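Side-chain contacts in peptidyl-prolyl cis-trans isomerase (Hirschia baltica, PDB 5EX2), which probably catalyses the cis-trans isomerisation of peptide bonds that precede proline, as a periplasmic folding helper of the cyclophilin family: residues F28-K32 / G33-I37; E38-P41 / E42-P45; M149-C152 / A153-S157; S215-V219 / S220-P224. All coordinates share one frame; numbering follows the deposited sequence.

How the contacts relate
All four contacts are local turns or strand ends around the closed eight-stranded antiparallel barrel of the cyclophilin fold, and they follow one another along the chain. Contact 1 is the hairpin of strands 25-30 and 33-39; contact 2 continues directly from it, their centres about 20 Å apart, where strand 33-39 runs out ahead of helix 45-57. Contact 3, its centre about 12 Å from that of contact 2, leads into strand 155-158, and Met149 SD packs on Ile43 CD1. Contact 4 ends strand 212-218, the barrel neighbour of strand 25-30, so Ala216 packs on Phe28 of contact 1. Contacts 3 and 4 do not touch. Together they show how several barrel strands are entered, turned and ended.

Contact 1: F28-K32 / G33-I37; sequences FETTK and GVVYI
Thr30 and Gly33 close this hairpin, with two bonds converging on one oxygen. Gly33 O accepts from Thr30 N and, at 2.7 Å, from Thr30 OG1, the hydroxyl tilted 17° from the carbonyl plane; Gly33 N returns a bond to Thr30 O. With chi1 at 83°, Thr30 OG1 lies between its own backbone N and carbonyl carbon, where it also accepts from Lys32 N at 2.9 Å, an ST turn inside the hairpin loop. Further along, Phe28 N to Val35 O and the return bond from Val35 N to Phe28 O, both 2.8 Å, hold the next hydrogen-bonded pair. On the face of Phe28, Thr30 and Val35, Ile37 CD1 sits over the Phe28 ring in a CH-pi contact, 3.9 Å from its centroid and displaced toward the CD2-CE2 rim. On the face of Glu29 and Val34, Glu29 bends back at chi2 (-71°), bringing OE2 to 3.5 Å from Val34 CG2. In the second shell, Phe171 meets the Phe28 ring, and Val197 of helix 195-198 packs on Thr30 and Val35. The whole is a tight antiparallel beta hairpin, its type I turn running from Thr30 to Gly33, between adjacent strands of the cyclophilin barrel.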
loop_
_atom_site.group_PDB
_atom_site.type_symbol
_atom_site.label_atom_id
_atom_site.label_comp_id
_atom_site.label_asym_id
_atom_site.label_seq_id
_atom_site.Cartn_x
_atom_site.Cartn_y
_atom_site.Cartn_z
ATOM N N PHE A 28 2.448 11.325 -3.656
ATOM C CA PHE A 28 1.909 11.442 -5.006
ATOM C C PHE A 28 0.969 12.631 -5.047
ATOM O O PHE A 28 -0.134 12.560 -4.515
ATOM C CB PHE A 28 1.141 10.170 -5.408
ATOM C CG PHE A 28 1.994 9.046 -5.956
ATOM C CD1 PHE A 28 3.374 9.053 -5.845
ATOM C CD2 PHE A 28 1.384 7.955 -6.569
ATOM C CE1 PHE A 28 4.132 8.012 -6.365
ATOM C CE2 PHE A 28 2.138 6.922 -7.083
ATOM C CZ PHE A 28 3.507 6.946 -6.976
ATOM N N GLU A 29 1.379 13.723 -5.674
ATOM C CA GLU A 29 0.475 14.839 -5.880
ATOM C C GLU A 29 -0.255 14.664 -7.188
ATOM O O GLU A 29 0.390 14.556 -8.224
ATOM C CB GLU A 29 1.238 16.153 -5.905
ATOM C CG GLU A 29 1.622 16.663 -4.528
ATOM C CD GLU A 29 0.415 17.171 -3.749
ATOM O OE1 GLU A 29 -0.728 17.083 -4.267
ATOM O OE2 GLU A 29 0.607 17.658 -2.614
ATOM N N THR A 30 -1.582 14.604 -7.141
ATOM C CA THR A 30 -2.384 14.396 -8.335
ATOM C C THR A 30 -3.285 15.601 -8.555
ATOM O O THR A 30 -3.453 16.452 -7.662
ATOM C CB THR A 30 -3.276 13.127 -8.254
ATOM O OG1 THR A 30 -4.477 13.435 -7.534
ATOM C CG2 THR A 30 -2.553 11.963 -7.602
ATOM N N THR A 31 -3.900 15.659 -9.731
ATOM C CA THR A 31 -4.819 16.718 -10.031
ATOM C C THR A 31 -6.144 16.591 -9.278
ATOM O O THR A 31 -7.017 17.425 -9.444
ATOM C CB THR A 31 -5.062 16.816 -11.554
ATOM O OG1 THR A 31 -5.278 15.507 -12.090
ATOM C CG2 THR A 31 -3.854 17.434 -12.239
ATOM N N LYS A 32 -6.283 15.554 -8.447
ATOM C CA LYS A 32 -7.437 15.431 -7.553
ATOM C C LYS A 32 -7.045 15.547 -6.084
ATOM O O LYS A 32 -7.884 15.384 -5.196
ATOM C CB LYS A 32 -8.151 14.101 -7.793
ATOM C CG LYS A 32 -9.014 14.081 -9.045
ATOM C CD LYS A 32 -10.295 14.889 -8.873
ATOM C CE LYS A 32 -11.145 14.863 -10.127
ATOM N NZ LYS A 32 -10.399 15.377 -11.301
ATOM N N GLY A 33 -5.771 15.840 -5.833
ATOM C CA GLY A 33 -5.266 15.957 -4.475
ATOM C C GLY A 33 -4.101 15.019 -4.211
ATOM O O GLY A 33 -3.569 14.339 -5.107
ATOM N N VAL A 34 -3.688 14.985 -2.949
ATOM C CA VAL A 34 -2.479 14.282 -2.555
ATOM C C VAL A 34 -2.783 12.875 -2.042
ATOM O O VAL A 34 -3.803 12.628 -1.409
ATOM C CB VAL A 34 -1.708 15.085 -1.484
ATOM C CG1 VAL A 34 -2.458 15.135 -0.150
ATOM C CG2 VAL A 34 -0.305 14.527 -1.308
ATOM N N VAL A 35 -1.874 11.963 -2.369
ATOM C CA VAL A 35 -1.912 10.589 -1.934
ATOM C C VAL A 35 -0.569 10.309 -1.260
ATOM O O VAL A 35 0.486 10.493 -1.865
ATOM C CB VAL A 35 -2.147 9.613 -3.113
ATOM C CG1 VAL A 35 -2.216 8.187 -2.620
ATOM C CG2 VAL A 35 -3.423 9.980 -3.887
ATOM N N TYR A 36 -0.614 9.909 0.005
ATOM C CA TYR A 36 0.578 9.511 0.732
ATOM C C TYR A 36 0.625 7.995 0.768
ATOM O O TYR A 36 -0.294 7.370 1.290
ATOM C CB TYR A 36 0.575 10.079 2.158
ATOM C CG TYR A 36 0.649 11.591 2.221
ATOM C CD1 TYR A 36 1.847 12.247 2.071
ATOM C CD2 TYR A 36 -0.489 12.347 2.457
ATOM C CE1 TYR A 36 1.910 13.625 2.137
ATOM C CE2 TYR A 36 -0.433 13.716 2.533
ATOM C CZ TYR A 36 0.763 14.340 2.365
ATOM O OH TYR A 36 0.798 15.715 2.449
ATOM N N ILE A 37 1.691 7.418 0.228
ATOM C CA ILE A 37 1.812 5.969 0.134
ATOM C C ILE A 37 2.941 5.490 1.038
ATOM O O ILE A 37 4.060 6.012 0.971
ATOM C CB ILE A 37 2.095 5.535 -1.311
ATOM C CG1 ILE A 37 0.909 5.904 -2.193
ATOM C CG2 ILE A 37 2.370 4.027 -1.381
ATOM C CD1 ILE A 37 1.187 5.809 -3.676
#

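Contact 2: E38-P41 / E42-P45; sequences ELAP and EIAP
Ala40 CB meets the end of Ile43 across the turn, with Ile43 CD1 3.7 Å away. Ile43 places CG1 opposite its own carbonyl carbon (chi1 -64°) and then continues extended, with chi2 at 174°, which carries CD1 back along the methyl of Ala40; CB of Ile43 lies nearly as close to that methyl. The small side chain of Ala40 thus meets both the root and the tip of the isoleucine.

The backbone beneath this apolar pair is drawn together by one oxygen. Ala40 O accepts from Ile43 N at 3.0 Å and from Ala44 N at 3.1 Å, so two consecutive amides converge on it. They arrive differently: Ala44 N lies nearly along the C=O axis, whereas Ile43 N stands well above the carbonyl plane, 53° out of it.

The prolines shape the rest of the bend. Pro45 lays its ring beside Pro41 O, with CD at 3.3 Å and CB at 3.4 Å from that oxygen. Pro45 has no N-H to give, so its approach to Pro41 O is a van der Waals contact and not a hydrogen bond. Glu42 stays extended beyond CG and sends its carboxylate away from the turn, where OE1 is hydrogen-bonded to Tyr124.

Phe127 of strand 127-132 packs on both Ala40 and Ile43, and Ile129 of the same strand adds to the cover of Ile43. Trp188 of strand 187-191 packs on Ala44. Ala44 is the N-cap residue, and the turn passes the chain from strand 33-39 directly into helix 45-57.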
loop_
_atom_site.group_PDB
_atom_site.type_symbol
_atom_site.label_atom_id
_atom_site.label_comp_id
_atom_site.label_asym_id
_atom_site.label_seq_id
_atom_site.Cartn_x
_atom_site.Cartn_y
_atom_site.Cartn_z
ATOM N N GLU A 38 2.656 4.506 1.885
ATOM C CA GLU A 38 3.710 3.818 2.618
ATOM C C GLU A 38 4.140 2.585 1.834
ATOM O O GLU A 38 3.329 1.728 1.491
ATOM C CB GLU A 38 3.294 3.411 4.047
ATOM C CG GLU A 38 4.506 2.904 4.820
ATOM C CD GLU A 38 4.230 2.427 6.231
ATOM O OE1 GLU A 38 3.060 2.357 6.651
ATOM O OE2 GLU A 38 5.227 2.111 6.915
ATOM N N LEU A 39 5.436 2.500 1.585
ATOM C CA LEU A 39 6.042 1.343 0.951
ATOM C C LEU A 39 6.159 0.193 1.942
ATOM O O LEU A 39 6.362 0.409 3.143
ATOM C CB LEU A 39 7.426 1.689 0.434
ATOM C CG LEU A 39 7.464 2.888 -0.495
ATOM C CD1 LEU A 39 8.906 3.270 -0.826
ATOM C CD2 LEU A 39 6.656 2.595 -1.762
ATOM N N ALA A 40 6.073 -1.035 1.437
ATOM C CA ALA A 40 6.114 -2.235 2.259
ATOM C C ALA A 40 7.283 -3.140 1.866
ATOM O O ALA A 40 7.092 -4.120 1.135
ATOM C CB ALA A 40 4.807 -2.987 2.128
ATOM N N PRO A 41 8.493 -2.829 2.349
ATOM C CA PRO A 41 9.673 -3.563 1.880
ATOM C C PRO A 41 9.669 -5.037 2.254
ATOM O O PRO A 41 10.265 -5.843 1.539
ATOM C CB PRO A 41 10.844 -2.861 2.575
ATOM C CG PRO A 41 10.327 -1.612 3.133
ATOM C CD PRO A 41 8.840 -1.675 3.198
ATOM N N GLU A 42 9.003 -5.396 3.341
ATOM C CA GLU A 42 8.992 -6.781 3.768
ATOM C C GLU A 42 8.054 -7.613 2.879
ATOM O O GLU A 42 8.168 -8.838 2.826
ATOM C CB GLU A 42 8.584 -6.857 5.245
ATOM C CG GLU A 42 9.575 -6.114 6.154
ATOM C CD GLU A 42 9.233 -6.190 7.633
ATOM O OE1 GLU A 42 8.430 -5.351 8.097
ATOM O OE2 GLU A 42 9.781 -7.065 8.336
ATOM N N ILE A 43 7.176 -6.948 2.139
ATOM C CA ILE A 43 6.181 -7.615 1.312
ATOM C C ILE A 43 6.662 -7.749 -0.138
ATOM O O ILE A 43 6.491 -8.795 -0.771
ATOM C CB ILE A 43 4.838 -6.864 1.380
ATOM C CG1 ILE A 43 4.303 -6.911 2.817
ATOM C CG2 ILE A 43 3.842 -7.445 0.385
ATOM C CD1 ILE A 43 3.060 -6.084 3.053
ATOM N N ALA A 44 7.276 -6.693 -0.657
ATOM C CA ALA A 44 7.749 -6.685 -2.036
ATOM C C ALA A 44 9.037 -5.873 -2.137
ATOM O O ALA A 44 9.032 -4.754 -2.631
ATOM C CB ALA A 44 6.679 -6.131 -2.948
ATOM N N PRO A 45 10.153 -6.435 -1.643
ATOM C CA PRO A 45 11.384 -5.646 -1.531
ATOM C C PRO A 45 11.886 -5.070 -2.853
ATOM O O PRO A 45 12.298 -3.913 -2.895
ATOM C CB PRO A 45 12.408 -6.647 -0.985
ATOM C CG PRO A 45 11.804 -7.992 -1.137
ATOM C CD PRO A 45 10.321 -7.805 -1.130
#

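Contact 3: M149-C152 / A153-S157; sequences MPHC and AGVVS
The His151 ring meets Ser157 at its edge, in the ring plane, where NE2 and Ser157 OG share a hydrogen bond of 2.9 Å; either could be the donor. Ser157 CB follows at 3.3 Å from NE2, while Val155 CG1 approaches the ring obliquely. Beyond the two segments, Leu181, Met174 and Ser187 also touch the His151 side chain.

The motif beneath is a type II beta turn from Cys152 to Val155, leading the loop into strand 155-158 of the cyclophilin barrel. Val155 N closes it by bonding to Cys152 O at 3.1 Å. Gly154 occupies the third position with a positive phi of 102°, at which a CB would collide with the Ala153 carbonyl oxygen. Just before the turn, His151 is the centre of an inverse gamma turn, closed by a weak bond from Cys152 N to Pro150 O.

Ser157 has OG opposite its backbone N (chi1 -172°), which turns the hydroxyl toward the imidazole. A leucine in place of His151 would probably leave Ser157 OG without this partner and so loosen the tie between the loop and the strand. Both residues are buried, so the bond gives each polar atom a mate in the interior.

Cys152 is joined by a disulfide to Cys254, and Pro128 packs on the side chains of Met149, Cys152 and Val155. Met149 and Val155 reach toward each other tip to tip, with CG of Met149 4.1 Å from Val155 CG2, the same methyl that lies 3.4 Å from Pro150 O.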
loop_
_atom_site.group_PDB
_atom_site.type_symbol
_atom_site.label_atom_id
_atom_site.label_comp_id
_atom_site.label_asym_id
_atom_site.label_seq_id
_atom_site.Cartn_x
_atom_site.Cartn_y
_atom_site.Cartn_z
ATOM N N MET A 149 -0.087 -9.468 0.373
ATOM C CA MET A 149 -0.892 -8.330 0.737
ATOM C C MET A 149 -2.056 -8.262 -0.226
ATOM O O MET A 149 -1.872 -7.894 -1.396
ATOM C CB MET A 149 -0.079 -7.039 0.693
ATOM C CG MET A 149 -0.920 -5.810 0.954
ATOM S SD MET A 149 0.054 -4.392 1.500
ATOM C CE MET A 149 1.047 -4.051 0.061
ATOM N N PRO A 150 -3.252 -8.617 0.247
ATOM C CA PRO A 150 -4.392 -8.655 -0.671
ATOM C C PRO A 150 -4.783 -7.282 -1.160
ATOM O O PRO A 150 -4.481 -6.287 -0.511
ATOM C CB PRO A 150 -5.501 -9.261 0.184
ATOM C CG PRO A 150 -5.141 -8.904 1.565
ATOM C CD PRO A 150 -3.645 -9.011 1.610
ATOM N N HIS A 151 -5.450 -7.249 -2.305
ATOM C CA HIS A 151 -5.758 -6.002 -2.961
ATOM C C HIS A 151 -7.041 -5.384 -2.393
ATOM O O HIS A 151 -8.058 -5.251 -3.068
ATOM C CB HIS A 151 -5.819 -6.246 -4.466
ATOM C CG HIS A 151 -4.467 -6.492 -5.069
ATOM N ND1 HIS A 151 -3.778 -7.671 -4.921
ATOM C CD2 HIS A 151 -3.672 -5.681 -5.804
ATOM C CE1 HIS A 151 -2.613 -7.575 -5.546
ATOM N NE2 HIS A 151 -2.524 -6.376 -6.086
ATOM N N CYS A 152 -6.979 -5.006 -1.123
ATOM C CA CYS A 152 -8.017 -4.221 -0.487
ATOM C C CYS A 152 -7.987 -2.815 -1.064
ATOM O O CYS A 152 -6.963 -2.389 -1.568
ATOM C CB CYS A 152 -7.806 -4.116 1.038
ATOM S SG CYS A 152 -7.707 -5.621 1.942
ATOM N N ALA A 153 -9.088 -2.079 -0.937
ATOM C CA ALA A 153 -9.083 -0.647 -1.207
ATOM C C ALA A 153 -7.960 -0.027 -0.409
ATOM O O ALA A 153 -7.790 -0.346 0.772
ATOM C CB ALA A 153 -10.413 -0.033 -0.852
ATOM N N GLY A 154 -7.188 0.848 -1.043
ATOM C CA GLY A 154 -6.065 1.468 -0.384
ATOM C C GLY A 154 -4.705 0.898 -0.740
ATOM O O GLY A 154 -3.698 1.584 -0.650
ATOM N N VAL A 155 -4.671 -0.357 -1.151
ATOM C CA VAL A 155 -3.426 -0.988 -1.532
ATOM C C VAL A 155 -2.972 -0.414 -2.856
ATOM O O VAL A 155 -3.774 0.051 -3.655
ATOM C CB VAL A 155 -3.608 -2.533 -1.547
ATOM C CG1 VAL A 155 -2.445 -3.270 -2.230
ATOM C CG2 VAL A 155 -3.763 -3.004 -0.102
ATOM N N VAL A 156 -1.670 -0.428 -3.050
ATOM C CA VAL A 156 -1.042 0.034 -4.276
ATOM C C VAL A 156 -0.243 -1.125 -4.856
ATOM O O VAL A 156 0.452 -1.830 -4.123
ATOM C CB VAL A 156 -0.145 1.272 -3.995
ATOM C CG1 VAL A 156 0.481 1.802 -5.253
ATOM C CG2 VAL A 156 -0.958 2.369 -3.316
ATOM N N SER A 157 -0.340 -1.334 -6.162
ATOM C CA SER A 157 0.209 -2.525 -6.785
ATOM C C SER A 157 0.802 -2.206 -8.145
ATOM O O SER A 157 0.741 -1.079 -8.592
ATOM C CB SER A 157 -0.888 -3.574 -6.874
ATOM O OG SER A 157 -0.377 -4.809 -7.297
#

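Contact 4: S215-V219 / S220-P224; sequences SAVMV and SDLAP
Apolar contact comes from Val217 and Leu222, whose side chains cross at about a right angle: in the conformer of Val217 described, its CG1 lies 3.7 Å from Leu222 CD2. Leu222 holds CG opposite its carbonyl carbon (chi1 -61°), which brings CG and CD2 up to that valine methyl. Its CB, placed by the backbone, is 3.4 Å from Val219 O. A serine in place of Leu222 would probably leave Val217 CG1, in this conformer, without the leucine methyl it packs on and open a gap beside the turn.

Two backbone hydrogen bonds wind the chain. Asp221 N bonds to Met218 O at 2.9 Å, and Leu222 N to Val219 O at 3.1 Å; these two i to i+3 bonds form a short 3-10 turn.

Among the charged and polar side chains, Asp221 brings OD2 to 3.4 Å from Met218 CB, crossing that side chain obliquely, and the same OD2 forms a salt bridge to Arg56. Ser220 OG instead bonds to Asp23.

Met218, bent at chi2 and chi3, turns its tail against Arg52, Val55 and Arg56 of helix 45-57, while Val219 lies against Leu25. The contact thus ends strand 212-218 in a short 3-10 turn, wedged between helix 45-57 and the start of strand 25-30.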
loop_
_atom_site.group_PDB
_atom_site.type_symbol
_atom_site.label_atom_id
_atom_site.label_comp_id
_atom_site.label_asym_id
_atom_site.label_seq_id
_atom_site.Cartn_x
_atom_site.Cartn_y
_atom_site.Cartn_z
ATOM N N SER A 215 3.388 15.202 -9.478
ATOM C CA SER A 215 4.725 14.998 -8.938
ATOM C C SER A 215 4.739 13.833 -7.969
ATOM O O SER A 215 3.722 13.483 -7.391
ATOM C CB SER A 215 5.227 16.261 -8.234
ATOM O OG SER A 215 4.476 16.513 -7.057
ATOM N N ALA A 216 5.917 13.254 -7.802
ATOM C CA ALA A 216 6.159 12.214 -6.826
ATOM C C ALA A 216 7.445 12.554 -6.091
ATOM O O ALA A 216 8.436 12.946 -6.710
ATOM C CB ALA A 216 6.252 10.854 -7.498
ATOM N N VAL A 217 7.419 12.404 -4.772
ATOM C CA VAL A 217 8.566 12.720 -3.932
ATOM C C VAL A 217 8.716 11.694 -2.831
ATOM O O VAL A 217 7.745 11.343 -2.185
ATOM C CB VAL A 217 8.438 14.123 -3.281
ATOM C CG1 VAL A 217 9.688 14.465 -2.501
ATOM C CG2 VAL A 217 8.188 15.184 -4.331
ATOM N N MET A 218 9.935 11.205 -2.633
ATOM C CA MET A 218 10.280 10.445 -1.440
ATOM C C MET A 218 10.498 11.396 -0.274
ATOM O O MET A 218 11.272 12.349 -0.365
ATOM C CB MET A 218 11.561 9.647 -1.652
ATOM C CG MET A 218 11.501 8.609 -2.741
ATOM S SD MET A 218 10.226 7.362 -2.475
ATOM C CE MET A 218 10.579 6.878 -0.774
ATOM N N VAL A 219 9.826 11.137 0.836
ATOM C CA VAL A 219 9.902 12.070 1.944
ATOM C C VAL A 219 11.332 12.151 2.497
ATOM O O VAL A 219 11.741 13.203 2.981
ATOM C CB VAL A 219 8.877 11.685 3.040
ATOM C CG1 VAL A 219 9.052 12.483 4.293
ATOM C CG2 VAL A 219 7.479 11.924 2.507
ATOM N N SER A 220 12.094 11.058 2.428
ATOM C CA SER A 220 13.483 11.060 2.874
ATOM C C SER A 220 14.353 12.038 2.081
ATOM O O SER A 220 15.411 12.452 2.553
ATOM C CB SER A 220 14.048 9.654 2.748
ATOM O OG SER A 220 13.785 9.175 1.454
ATOM N N ASP A 221 13.910 12.398 0.881
ATOM C CA ASP A 221 14.684 13.288 0.026
ATOM C C ASP A 221 14.404 14.750 0.309
ATOM O O ASP A 221 15.091 15.633 -0.212
ATOM C CB ASP A 221 14.403 12.988 -1.438
ATOM C CG ASP A 221 14.888 11.617 -1.850
ATOM O OD1 ASP A 221 15.792 11.067 -1.188
ATOM O OD2 ASP A 221 14.364 11.082 -2.842
ATOM N N LEU A 222 13.406 15.008 1.144
ATOM C CA LEU A 222 13.114 16.369 1.568
ATOM C C LEU A 222 14.013 16.764 2.715
ATOM O O LEU A 222 14.489 15.902 3.466
ATOM C CB LEU A 222 11.657 16.480 1.998
ATOM C CG LEU A 222 10.601 16.163 0.940
ATOM C CD1 LEU A 222 9.226 16.153 1.582
ATOM C CD2 LEU A 222 10.666 17.171 -0.193
ATOM N N ALA A 223 14.231 18.070 2.854
ATOM C CA ALA A 223 14.924 18.595 4.025
ATOM C C ALA A 223 14.108 18.230 5.261
ATOM O O ALA A 223 12.883 18.244 5.217
ATOM C CB ALA A 223 15.102 20.098 3.924
ATOM N N PRO A 224 14.785 17.927 6.379
ATOM C CA PRO A 224 14.057 17.522 7.582
ATOM C C PRO A 224 12.856 18.409 7.930
ATOM O O PRO A 224 11.798 17.867 8.234
ATOM C CB PRO A 224 15.132 17.600 8.669
ATOM C CG PRO A 224 16.377 17.243 7.956
ATOM C CD PRO A 224 16.243 17.846 6.575
#